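Local coordinates for ABC transporter, substrate-binding protein (PDB 4EDP) that probably captures a solute outside the cell membrane and delivers it to its ABC transporter, as extracellular substrate-binding proteins do, at residues V191-E199 against D331-W342; T52-V63 against L278-A286. All coordinates share one frame; numbering follows the deposited sequence.

In the fold
Contacts 1 and 2 lie on opposite sides of the chain's centre, 37 Å apart between their centres and about 18 Å at their nearest atoms, and they do not touch. Along the chain their segments alternate, so the polypeptide visits 52-63, 191-199, 278-286 and 331-342 in turn, a passage back and forth in keeping with the two-lobed fold of solute-binding proteins. Contact 2 packs helix 46-61 on helix 276-286, beside strand 89-93, with helix 276-286 also on strand 262-269; contact 1 sets helix 332-350 against helix 193-196 and the turn that follows it. Each has an acetate ion nearby, probably from the crystallisation liquor, which by itself does not locate the solute site.

Contact 1 of 2, residues V191-E199 against D331-W342; sequences VDVKTDNGE and DFKFVNSVMDQW. With ACT (acetate ion), chain G.
The C-terminal helix 332-350 of this solute-binding protein docks on the short helix 193-196 and the type I' turn D196-E199, with F334 and W342 meeting V193, K194 and N197. K194 lies over F334: its CG stands 3.7 Å from the ring centroid, only 2° off the normal, a CH-pi contact over the face. Beyond CG the lysine chain is extended, which carries NZ past the ring to D331 OD2, where a salt bridge of 2.8 Å uses the anti lone pair. The other oxygen of D331, OD1, caps the helix by accepting from F334 N at 3.2 Å, so one carboxylate serves both the helix start and the lysine. In one of its two conformers, N197 brings OD1 to the edge of the F334 ring, 3.7 Å from CZ. Further along, W342 NE1 donates to N197 O at 2.9 Å, nearly straight at 167°; the acceptor lies close to the indole plane, but the donor sits 38° above the carbonyl plane. V193 CB touches the same indole at its edge, 3.8 Å from CZ2, while F202 meets W342 edge-to-face. At the outer margin, in the conformer of E199 described, Q341 NE2 makes a bent hydrogen bond of 3.0 Å to E199 OE2. An acetate ion sits beside D331 and accepts from its backbone N at 2.9 Å. The polar bonds thus flank an aromatic and aliphatic centre: the indole bond pins the turn by its backbone, and the positive charge of K194 probably steadies the carboxylate of D331 at the helix start.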
loop_
_atom_site.group_PDB
_atom_site.type_symbol
_atom_site.label_atom_id
_atom_site.label_comp_id
_atom_site.label_asym_id
_atom_site.label_seq_id
_atom_site.Cartn_x
_atom_site.Cartn_y
_atom_site.Cartn_z
ATOM N N VAL A 191 5.051 15.969 16.604
ATOM C CA VAL A 191 3.773 16.651 16.405
ATOM C C VAL A 191 3.005 15.880 15.331
ATOM O O VAL A 191 3.461 15.778 14.196
ATOM C CB VAL A 191 3.938 18.133 15.965
ATOM C CG1 VAL A 191 2.558 18.780 15.672
ATOM C CG2 VAL A 191 4.709 18.938 17.016
ATOM N N ASP A 192 1.834 15.351 15.683
ATOM C CA ASP A 192 1.012 14.590 14.736
ATOM C C ASP A 192 0.585 15.491 13.576
ATOM O O ASP A 192 0.300 16.652 13.788
ATOM C CB ASP A 192 -0.249 14.068 15.403
ATOM C CG ASP A 192 -1.017 13.108 14.511
ATOM O OD1 ASP A 192 -0.546 11.956 14.312
ATOM O OD2 ASP A 192 -2.103 13.481 14.019
ATOM N N VAL A 193 0.492 14.953 12.362
ATOM C CA VAL A 193 0.118 15.816 11.226
ATOM C C VAL A 193 -1.296 16.398 11.366
ATOM O O VAL A 193 -1.602 17.410 10.748
ATOM C CB VAL A 193 0.277 15.103 9.871
ATOM C CG1 VAL A 193 1.739 14.690 9.653
ATOM C CG2 VAL A 193 -0.669 13.894 9.783
ATOM N N LYS A 194 -2.160 15.773 12.163
ATOM C CA LYS A 194 -3.514 16.318 12.324
ATOM C C LYS A 194 -3.525 17.543 13.243
ATOM O O LYS A 194 -4.509 18.279 13.286
ATOM C CB LYS A 194 -4.502 15.267 12.824
ATOM C CG LYS A 194 -4.772 14.159 11.831
ATOM C CD LYS A 194 -5.813 13.189 12.333
ATOM C CE LYS A 194 -6.174 12.175 11.267
ATOM N NZ LYS A 194 -7.248 11.232 11.717
ATOM N N THR A 195 -2.443 17.760 13.977
ATOM C CA THR A 195 -2.352 18.918 14.864
ATOM C C THR A 195 -1.969 20.193 14.129
ATOM O O THR A 195 -2.507 21.266 14.404
ATOM C CB THR A 195 -1.311 18.646 15.977
ATOM O OG1 THR A 195 -1.775 17.545 16.783
ATOM C CG2 THR A 195 -1.113 19.874 16.855
ATOM N N ASP A 196 -1.031 20.077 13.189
ATOM C CA ASP A 196 -0.536 21.246 12.467
ATOM C C ASP A 196 -0.490 21.074 10.943
ATOM O O ASP A 196 0.252 21.783 10.252
ATOM C CB ASP A 196 0.864 21.585 12.977
ATOM C CG ASP A 196 1.921 20.528 12.592
ATOM O OD1 ASP A 196 1.562 19.437 12.068
ATOM O OD2 ASP A 196 3.122 20.785 12.843
ATOM N N ASN A 197 -1.281 20.130 10.444
ATOM C CA ASN A 197 -1.358 19.848 9.020
ATOM C C ASN A 197 -0.011 19.426 8.408
ATOM O O ASN A 197 0.145 19.437 7.184
ATOM C CB ASN A 197 -2.011 21.038 8.298
ATOM C CG ASN A 197 -3.456 21.249 8.740
ATOM O OD1 ASN A 197 -4.193 20.280 8.925
ATOM N ND2 ASN A 197 -3.869 22.506 8.904
ATOM N N GLY A 198 0.936 19.027 9.268
ATOM C CA GLY A 198 2.265 18.573 8.852
ATOM C C GLY A 198 3.385 19.596 8.801
ATOM O O GLY A 198 4.485 19.293 8.337
ATOM N N GLU A 199 3.136 20.814 9.269
ATOM C CA GLU A 199 4.180 21.838 9.208
ATOM C C GLU A 199 5.478 21.415 9.914
ATOM O O GLU A 199 6.572 21.590 9.366
ATOM C CB GLU A 199 3.646 23.174 9.726
ATOM C CG GLU A 199 2.525 23.718 8.855
ATOM C CD GLU A 199 2.974 24.010 7.434
ATOM O OE1 GLU A 199 3.983 24.724 7.285
ATOM O OE2 GLU A 199 2.305 23.552 6.475
ATOM N N ASP A 331 -4.501 7.651 7.751
ATOM C CA ASP A 331 -5.884 8.062 7.524
ATOM C C ASP A 331 -5.926 8.830 6.213
ATOM O O ASP A 331 -5.582 10.023 6.169
ATOM C CB ASP A 331 -6.360 8.957 8.671
ATOM C CG ASP A 331 -7.768 9.504 8.463
ATOM O OD1 ASP A 331 -8.356 9.327 7.372
ATOM O OD2 ASP A 331 -8.288 10.147 9.406
ATOM N N PHE A 332 -6.317 8.154 5.137
ATOM C CA PHE A 332 -6.358 8.817 3.828
ATOM C C PHE A 332 -7.465 9.847 3.636
ATOM O O PHE A 332 -7.385 10.698 2.741
ATOM C CB PHE A 332 -6.262 7.809 2.695
ATOM C CG PHE A 332 -4.880 7.351 2.475
ATOM C CD1 PHE A 332 -3.997 8.136 1.749
ATOM C CD2 PHE A 332 -4.425 6.177 3.033
ATOM C CE1 PHE A 332 -2.706 7.734 1.561
ATOM C CE2 PHE A 332 -3.146 5.779 2.853
ATOM C CZ PHE A 332 -2.275 6.557 2.120
ATOM N N LYS A 333 -8.491 9.802 4.475
ATOM C CA LYS A 333 -9.511 10.821 4.406
ATOM C C LYS A 333 -8.808 12.137 4.769
ATOM O O LYS A 333 -8.960 13.162 4.085
ATOM C CB LYS A 333 -10.663 10.541 5.370
ATOM C CG LYS A 333 -11.820 11.520 5.203
ATOM C CD LYS A 333 -13.042 11.184 6.044
ATOM C CE LYS A 333 -14.144 12.196 5.744
ATOM N NZ LYS A 333 -15.440 11.899 6.414
ATOM N N PHE A 334 -8.025 12.107 5.844
ATOM C CA PHE A 334 -7.299 13.298 6.261
ATOM C C PHE A 334 -6.172 13.671 5.297
ATOM O O PHE A 334 -6.090 14.814 4.854
ATOM C CB PHE A 334 -6.722 13.176 7.675
ATOM C CG PHE A 334 -5.893 14.366 8.067
ATOM C CD1 PHE A 334 -6.500 15.529 8.496
ATOM C CD2 PHE A 334 -4.517 14.351 7.902
ATOM C CE1 PHE A 334 -5.732 16.652 8.805
ATOM C CE2 PHE A 334 -3.748 15.467 8.203
ATOM C CZ PHE A 334 -4.349 16.607 8.653
ATOM N N VAL A 335 -5.333 12.705 4.949
ATOM C CA VAL A 335 -4.184 12.956 4.083
ATOM C C VAL A 335 -4.596 13.511 2.720
ATOM O O VAL A 335 -3.998 14.475 2.231
ATOM C CB VAL A 335 -3.275 11.707 3.972
ATOM C CG1 VAL A 335 -2.273 11.850 2.818
ATOM C CG2 VAL A 335 -2.541 11.451 5.333
ATOM N N ASN A 336 -5.612 12.919 2.103
ATOM C CA ASN A 336 -6.055 13.422 0.812
ATOM C C ASN A 336 -6.559 14.862 0.918
ATOM O O ASN A 336 -6.444 15.616 -0.055
ATOM C CB ASN A 336 -7.101 12.508 0.167
ATOM C CG ASN A 336 -6.493 11.239 -0.394
ATOM O OD1 ASN A 336 -5.272 11.120 -0.500
ATOM N ND2 ASN A 336 -7.339 10.282 -0.757
ATOM N N SER A 337 -7.100 15.254 2.078
ATOM C CA SER A 337 -7.596 16.624 2.265
ATOM C C SER A 337 -6.465 17.660 2.305
ATOM O O SER A 337 -6.713 18.853 2.106
ATOM C CB SER A 337 -8.467 16.779 3.534
ATOM O OG SER A 337 -7.688 16.791 4.732
ATOM N N VAL A 338 -5.238 17.221 2.576
ATOM C CA VAL A 338 -4.093 18.118 2.629
ATOM C C VAL A 338 -3.002 17.774 1.600
ATOM O O VAL A 338 -1.945 18.379 1.606
ATOM C CB VAL A 338 -3.423 18.118 4.047
ATOM C CG1 VAL A 338 -4.350 18.741 5.101
ATOM C CG2 VAL A 338 -2.967 16.713 4.482
ATOM N N MET A 339 -3.307 16.862 0.686
ATOM C CA MET A 339 -2.323 16.388 -0.285
ATOM C C MET A 339 -1.747 17.492 -1.186
ATOM O O MET A 339 -0.546 17.513 -1.436
ATOM C CB MET A 339 -2.924 15.259 -1.129
ATOM C CG MET A 339 -1.868 14.401 -1.827
ATOM S SD MET A 339 -0.762 13.594 -0.638
ATOM C CE MET A 339 0.349 12.749 -1.775
ATOM N N ASP A 340 -2.585 18.405 -1.671
ATOM C CA ASP A 340 -2.094 19.478 -2.537
ATOM C C ASP A 340 -1.057 20.320 -1.775
ATOM O O ASP A 340 -0.003 20.682 -2.313
ATOM C CB ASP A 340 -3.229 20.360 -3.073
ATOM C CG ASP A 340 -4.109 19.637 -4.089
ATOM O OD1 ASP A 340 -3.717 18.564 -4.599
ATOM O OD2 ASP A 340 -5.198 20.161 -4.390
ATOM N N GLN A 341 -1.352 20.606 -0.520
ATOM C CA GLN A 341 -0.447 21.366 0.332
ATOM C C GLN A 341 0.856 20.589 0.527
ATOM O O GLN A 341 1.950 21.151 0.396
ATOM C CB GLN A 341 -1.103 21.636 1.689
ATOM C CG GLN A 341 -0.255 22.432 2.682
ATOM C CD GLN A 341 -1.009 22.727 3.985
ATOM O OE1 GLN A 341 -2.225 22.607 4.045
ATOM N NE2 GLN A 341 -0.279 23.118 5.030
ATOM N N TRP A 342 0.729 19.297 0.811
ATOM C CA TRP A 342 1.896 18.427 1.029
ATOM C C TRP A 342 2.794 18.343 -0.191
ATOM O O TRP A 342 4.012 18.469 -0.078
ATOM C CB TRP A 342 1.443 17.047 1.480
ATOM C CG TRP A 342 1.084 16.984 2.936
ATOM C CD1 TRP A 342 0.746 18.033 3.750
ATOM C CD2 TRP A 342 0.892 15.794 3.721
ATOM N NE1 TRP A 342 0.441 17.579 5.008
ATOM C CE2 TRP A 342 0.502 16.208 5.018
ATOM C CE3 TRP A 342 1.047 14.433 3.466
ATOM C CZ2 TRP A 342 0.268 15.303 6.045
ATOM C CZ3 TRP A 342 0.815 13.528 4.493
ATOM C CH2 TRP A 342 0.418 13.965 5.761
HETATM C C ACT G . -3.009 9.802 10.339
HETATM O O ACT G . -2.761 9.373 9.219
HETATM O OXT ACT G . -3.847 9.143 11.001
HETATM C CH3 ACT G . -2.292 11.005 10.876
#

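Contact 2 of 2, residues T52-V63 against L278-A286; sequences TVFEPFAKEHGV and LAYEFINYA
F57 packs from helix 46-61 against helix 276-286, its CB lying over the face of Y285, 4.1 Å from that ring's centroid. CG is anti to the backbone N (chi1 -178°), which carries the ring toward helix 276-286. CG and CD2 look onto F282 CD1, which stands over the centre of one face; the ring planes stand at 79° in an edge-to-face pair, with the edge of F282 toward F57. F57 CD1 turns to Y285, 3.7 Å from its CD2. F57 CE1 comes to within 3.6 Å of F282 CA, and CE2 meets L278 CD1. At the tip, F57 CZ rests 3.7 Å from F282 CB. The side chain is therefore a knob in a hole formed by L278, E281, F282 and Y285, between helices whose N-to-C directions differ by 130°. H61, one turn on, sets its CD2 over the opposite face of F57, off toward the rim. F54 extends the aromatic cluster, its CE1 3.5 Å from F282 CZ with the two rings rim to rim. Both F54 and F282 continue onto Y91 of strand 89-93, which ties the helix pair to the sheet. Y285 OH donates to V53 O at 2.6 Å, in the carbonyl plane and on a lone pair. At the other end a water joins H61 ND1 to E281 OE1, and V63 CG1 approaches L278 CD2 tip to tip.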
loop_
_atom_site.group_PDB
_atom_site.type_symbol
_atom_site.label_atom_id
_atom_site.label_comp_id
_atom_site.label_asym_id
_atom_site.label_seq_id
_atom_site.Cartn_x
_atom_site.Cartn_y
_atom_site.Cartn_z
ATOM N N THR A 52 -6.333 -17.826 -10.828
ATOM C CA THR A 52 -6.355 -17.921 -9.383
ATOM C C THR A 52 -7.590 -17.367 -8.691
ATOM O O THR A 52 -8.112 -17.987 -7.769
ATOM C CB THR A 52 -5.135 -17.166 -8.806
ATOM O OG1 THR A 52 -3.935 -17.735 -9.348
ATOM C CG2 THR A 52 -5.109 -17.246 -7.270
ATOM N N VAL A 53 -8.054 -16.209 -9.142
ATOM C CA VAL A 53 -9.168 -15.523 -8.505
ATOM C C VAL A 53 -10.532 -15.538 -9.199
ATOM O O VAL A 53 -11.521 -16.036 -8.652
ATOM C CB VAL A 53 -8.776 -14.035 -8.286
ATOM C CG1 VAL A 53 -9.939 -13.238 -7.691
ATOM C CG2 VAL A 53 -7.542 -13.952 -7.393
ATOM N N PHE A 54 -10.580 -15.021 -10.412
ATOM C CA PHE A 54 -11.849 -14.859 -11.091
ATOM C C PHE A 54 -12.526 -16.103 -11.640
ATOM O O PHE A 54 -13.727 -16.282 -11.454
ATOM C CB PHE A 54 -11.701 -13.802 -12.173
ATOM C CG PHE A 54 -11.205 -12.491 -11.641
ATOM C CD1 PHE A 54 -11.952 -11.787 -10.713
ATOM C CD2 PHE A 54 -10.008 -11.951 -12.073
ATOM C CE1 PHE A 54 -11.502 -10.583 -10.208
ATOM C CE2 PHE A 54 -9.563 -10.732 -11.576
ATOM C CZ PHE A 54 -10.310 -10.058 -10.634
ATOM N N GLU A 55 -11.773 -16.950 -12.318
ATOM C CA GLU A 55 -12.362 -18.145 -12.909
ATOM C C GLU A 55 -13.020 -19.075 -11.899
ATOM O O GLU A 55 -14.128 -19.574 -12.151
ATOM C CB GLU A 55 -11.327 -18.896 -13.745
ATOM C CG GLU A 55 -11.079 -18.295 -15.123
ATOM C CD GLU A 55 -12.238 -18.521 -16.099
ATOM O OE1 GLU A 55 -13.353 -18.893 -15.660
ATOM O OE2 GLU A 55 -12.026 -18.338 -17.325
ATOM N N PRO A 56 -12.354 -19.323 -10.761
ATOM C CA PRO A 56 -13.003 -20.215 -9.819
ATOM C C PRO A 56 -14.333 -19.657 -9.332
ATOM O O PRO A 56 -15.303 -20.405 -9.211
ATOM C CB PRO A 56 -11.979 -20.334 -8.692
ATOM C CG PRO A 56 -10.681 -20.117 -9.375
ATOM C CD PRO A 56 -10.964 -19.038 -10.368
ATOM N N PHE A 57 -14.381 -18.350 -9.081
ATOM C CA PHE A 57 -15.608 -17.687 -8.638
ATOM C C PHE A 57 -16.680 -17.820 -9.723
ATOM O O PHE A 57 -17.809 -18.247 -9.455
ATOM C CB PHE A 57 -15.339 -16.207 -8.335
ATOM C CG PHE A 57 -16.547 -15.467 -7.826
ATOM C CD1 PHE A 57 -16.868 -15.493 -6.485
ATOM C CD2 PHE A 57 -17.347 -14.749 -8.691
ATOM C CE1 PHE A 57 -17.984 -14.818 -6.009
ATOM C CE2 PHE A 57 -18.459 -14.066 -8.231
ATOM C CZ PHE A 57 -18.783 -14.103 -6.886
ATOM N N ALA A 58 -16.310 -17.462 -10.947
ATOM C CA ALA A 58 -17.216 -17.537 -12.100
ATOM C C ALA A 58 -17.841 -18.920 -12.267
ATOM O O ALA A 58 -19.035 -19.039 -12.553
ATOM C CB ALA A 58 -16.476 -17.139 -13.370
ATOM N N LYS A 59 -17.032 -19.963 -12.108
ATOM C CA LYS A 59 -17.507 -21.336 -12.241
ATOM C C LYS A 59 -18.386 -21.754 -11.070
ATOM O O LYS A 59 -19.378 -22.467 -11.241
ATOM C CB LYS A 59 -16.331 -22.310 -12.360
ATOM C CG LYS A 59 -15.522 -22.176 -13.651
ATOM C CD LYS A 59 -14.463 -23.274 -13.761
ATOM C CE LYS A 59 -13.704 -23.211 -15.095
ATOM N NZ LYS A 59 -12.962 -21.927 -15.277
ATOM N N GLU A 60 -18.013 -21.322 -9.874
ATOM C CA GLU A 60 -18.776 -21.655 -8.684
ATOM C C GLU A 60 -20.177 -21.034 -8.684
ATOM O O GLU A 60 -21.148 -21.679 -8.258
ATOM C CB GLU A 60 -18.006 -21.215 -7.429
ATOM C CG GLU A 60 -18.787 -21.320 -6.115
ATOM C CD GLU A 60 -19.258 -22.729 -5.794
ATOM O OE1 GLU A 60 -18.813 -23.694 -6.460
ATOM O OE2 GLU A 60 -20.082 -22.873 -4.863
ATOM N N HIS A 61 -20.281 -19.797 -9.171
ATOM C CA HIS A 61 -21.549 -19.069 -9.178
ATOM C C HIS A 61 -22.282 -19.075 -10.507
ATOM O O HIS A 61 -23.370 -18.510 -10.615
ATOM C CB HIS A 61 -21.329 -17.620 -8.724
ATOM C CG HIS A 61 -20.958 -17.498 -7.283
ATOM N ND1 HIS A 61 -21.901 -17.379 -6.284
ATOM C CD2 HIS A 61 -19.753 -17.484 -6.667
ATOM C CE1 HIS A 61 -21.290 -17.291 -5.115
ATOM N NE2 HIS A 61 -19.987 -17.358 -5.319
ATOM N N GLY A 62 -21.703 -19.730 -11.507
ATOM C CA GLY A 62 -22.315 -19.803 -12.822
ATOM C C GLY A 62 -22.530 -18.434 -13.434
ATOM O O GLY A 62 -23.637 -18.119 -13.871
ATOM N N VAL A 63 -21.473 -17.619 -13.450
ATOM C CA VAL A 63 -21.523 -16.269 -14.026
ATOM C C VAL A 63 -20.268 -15.986 -14.848
ATOM O O VAL A 63 -19.296 -16.748 -14.797
ATOM C CB VAL A 63 -21.642 -15.167 -12.938
ATOM C CG1 VAL A 63 -22.850 -15.415 -12.067
ATOM C CG2 VAL A 63 -20.380 -15.106 -12.080
ATOM N N LEU A 278 -24.214 -10.218 -5.907
ATOM C CA LEU A 278 -23.071 -10.958 -6.427
ATOM C C LEU A 278 -21.763 -10.238 -6.039
ATOM O O LEU A 278 -20.742 -10.880 -5.759
ATOM C CB LEU A 278 -23.171 -11.069 -7.954
ATOM C CG LEU A 278 -22.182 -11.984 -8.669
ATOM C CD1 LEU A 278 -22.424 -13.438 -8.277
ATOM C CD2 LEU A 278 -22.291 -11.830 -10.191
ATOM N N ALA A 279 -21.797 -8.907 -6.054
ATOM C CA ALA A 279 -20.639 -8.089 -5.671
ATOM C C ALA A 279 -20.243 -8.386 -4.223
ATOM O O ALA A 279 -19.056 -8.555 -3.923
ATOM C CB ALA A 279 -20.949 -6.609 -5.848
ATOM N N TYR A 280 -21.232 -8.435 -3.326
ATOM C CA TYR A 280 -20.954 -8.768 -1.925
ATOM C C TYR A 280 -20.356 -10.170 -1.803
ATOM O O TYR A 280 -19.415 -10.378 -1.049
ATOM C CB TYR A 280 -22.214 -8.680 -1.067
ATOM C CG TYR A 280 -22.530 -7.297 -0.570
ATOM C CD1 TYR A 280 -21.852 -6.774 0.520
ATOM C CD2 TYR A 280 -23.521 -6.521 -1.156
ATOM C CE1 TYR A 280 -22.140 -5.509 0.996
ATOM C CE2 TYR A 280 -23.817 -5.248 -0.680
ATOM C CZ TYR A 280 -23.122 -4.752 0.394
ATOM O OH TYR A 280 -23.384 -3.489 0.890
ATOM N N GLU A 281 -20.923 -11.139 -2.521
ATOM C CA GLU A 281 -20.406 -12.508 -2.495
ATOM C C GLU A 281 -18.949 -12.525 -2.932
ATOM O O GLU A 281 -18.121 -13.239 -2.356
ATOM C CB GLU A 281 -21.256 -13.449 -3.383
ATOM C CG GLU A 281 -22.631 -13.739 -2.807
ATOM C CD GLU A 281 -23.522 -14.544 -3.741
ATOM O OE1 GLU A 281 -23.203 -14.668 -4.936
ATOM O OE2 GLU A 281 -24.563 -15.026 -3.279
ATOM N N PHE A 282 -18.622 -11.734 -3.944
ATOM C CA PHE A 282 -17.266 -11.701 -4.426
ATOM C C PHE A 282 -16.283 -11.121 -3.406
ATOM O O PHE A 282 -15.185 -11.668 -3.225
ATOM C CB PHE A 282 -17.130 -10.938 -5.741
ATOM C CG PHE A 282 -15.733 -10.964 -6.265
ATOM C CD1 PHE A 282 -15.312 -11.981 -7.089
ATOM C CD2 PHE A 282 -14.820 -10.015 -5.867
ATOM C CE1 PHE A 282 -14.005 -12.041 -7.530
ATOM C CE2 PHE A 282 -13.509 -10.058 -6.315
ATOM C CZ PHE A 282 -13.103 -11.067 -7.146
ATOM N N ILE A 283 -16.657 -10.034 -2.740
ATOM C CA ILE A 283 -15.758 -9.427 -1.739
ATOM C C ILE A 283 -15.523 -10.424 -0.613
ATOM O O ILE A 283 -14.384 -10.622 -0.153
ATOM C CB ILE A 283 -16.286 -8.068 -1.230
ATOM C CG1 ILE A 283 -16.310 -7.058 -2.382
ATOM C CG2 ILE A 283 -15.428 -7.541 -0.036
ATOM C CD1 ILE A 283 -16.821 -5.647 -2.016
ATOM N N ASN A 284 -16.598 -11.076 -0.176
ATOM C CA ASN A 284 -16.500 -12.083 0.875
ATOM C C ASN A 284 -15.563 -13.215 0.443
ATOM O O ASN A 284 -14.755 -13.716 1.233
ATOM C CB ASN A 284 -17.876 -12.633 1.239
ATOM C CG ASN A 284 -17.842 -13.488 2.480
ATOM O OD1 ASN A 284 -17.380 -13.055 3.533
ATOM N ND2 ASN A 284 -18.355 -14.701 2.373
ATOM N N TYR A 285 -15.653 -13.599 -0.828
ATOM C CA TYR A 285 -14.781 -14.615 -1.404
ATOM C C TYR A 285 -13.318 -14.157 -1.421
ATOM O O TYR A 285 -12.412 -14.920 -1.033
ATOM C CB TYR A 285 -15.288 -14.930 -2.817
ATOM C CG TYR A 285 -14.348 -15.635 -3.763
ATOM C CD1 TYR A 285 -14.218 -17.026 -3.762
ATOM C CD2 TYR A 285 -13.655 -14.916 -4.722
ATOM C CE1 TYR A 285 -13.366 -17.679 -4.678
ATOM C CE2 TYR A 285 -12.812 -15.548 -5.631
ATOM C CZ TYR A 285 -12.671 -16.926 -5.598
ATOM O OH TYR A 285 -11.830 -17.535 -6.506
ATOM N N ALA A 286 -13.088 -12.906 -1.828
ATOM C CA ALA A 286 -11.719 -12.361 -1.900
ATOM C C ALA A 286 -11.018 -12.324 -0.523
ATOM O O ALA A 286 -9.781 -12.395 -0.440
ATOM C CB ALA A 286 -11.726 -10.967 -2.542
HETATM O O HOH W 1 -24.469 -16.430 -6.608
#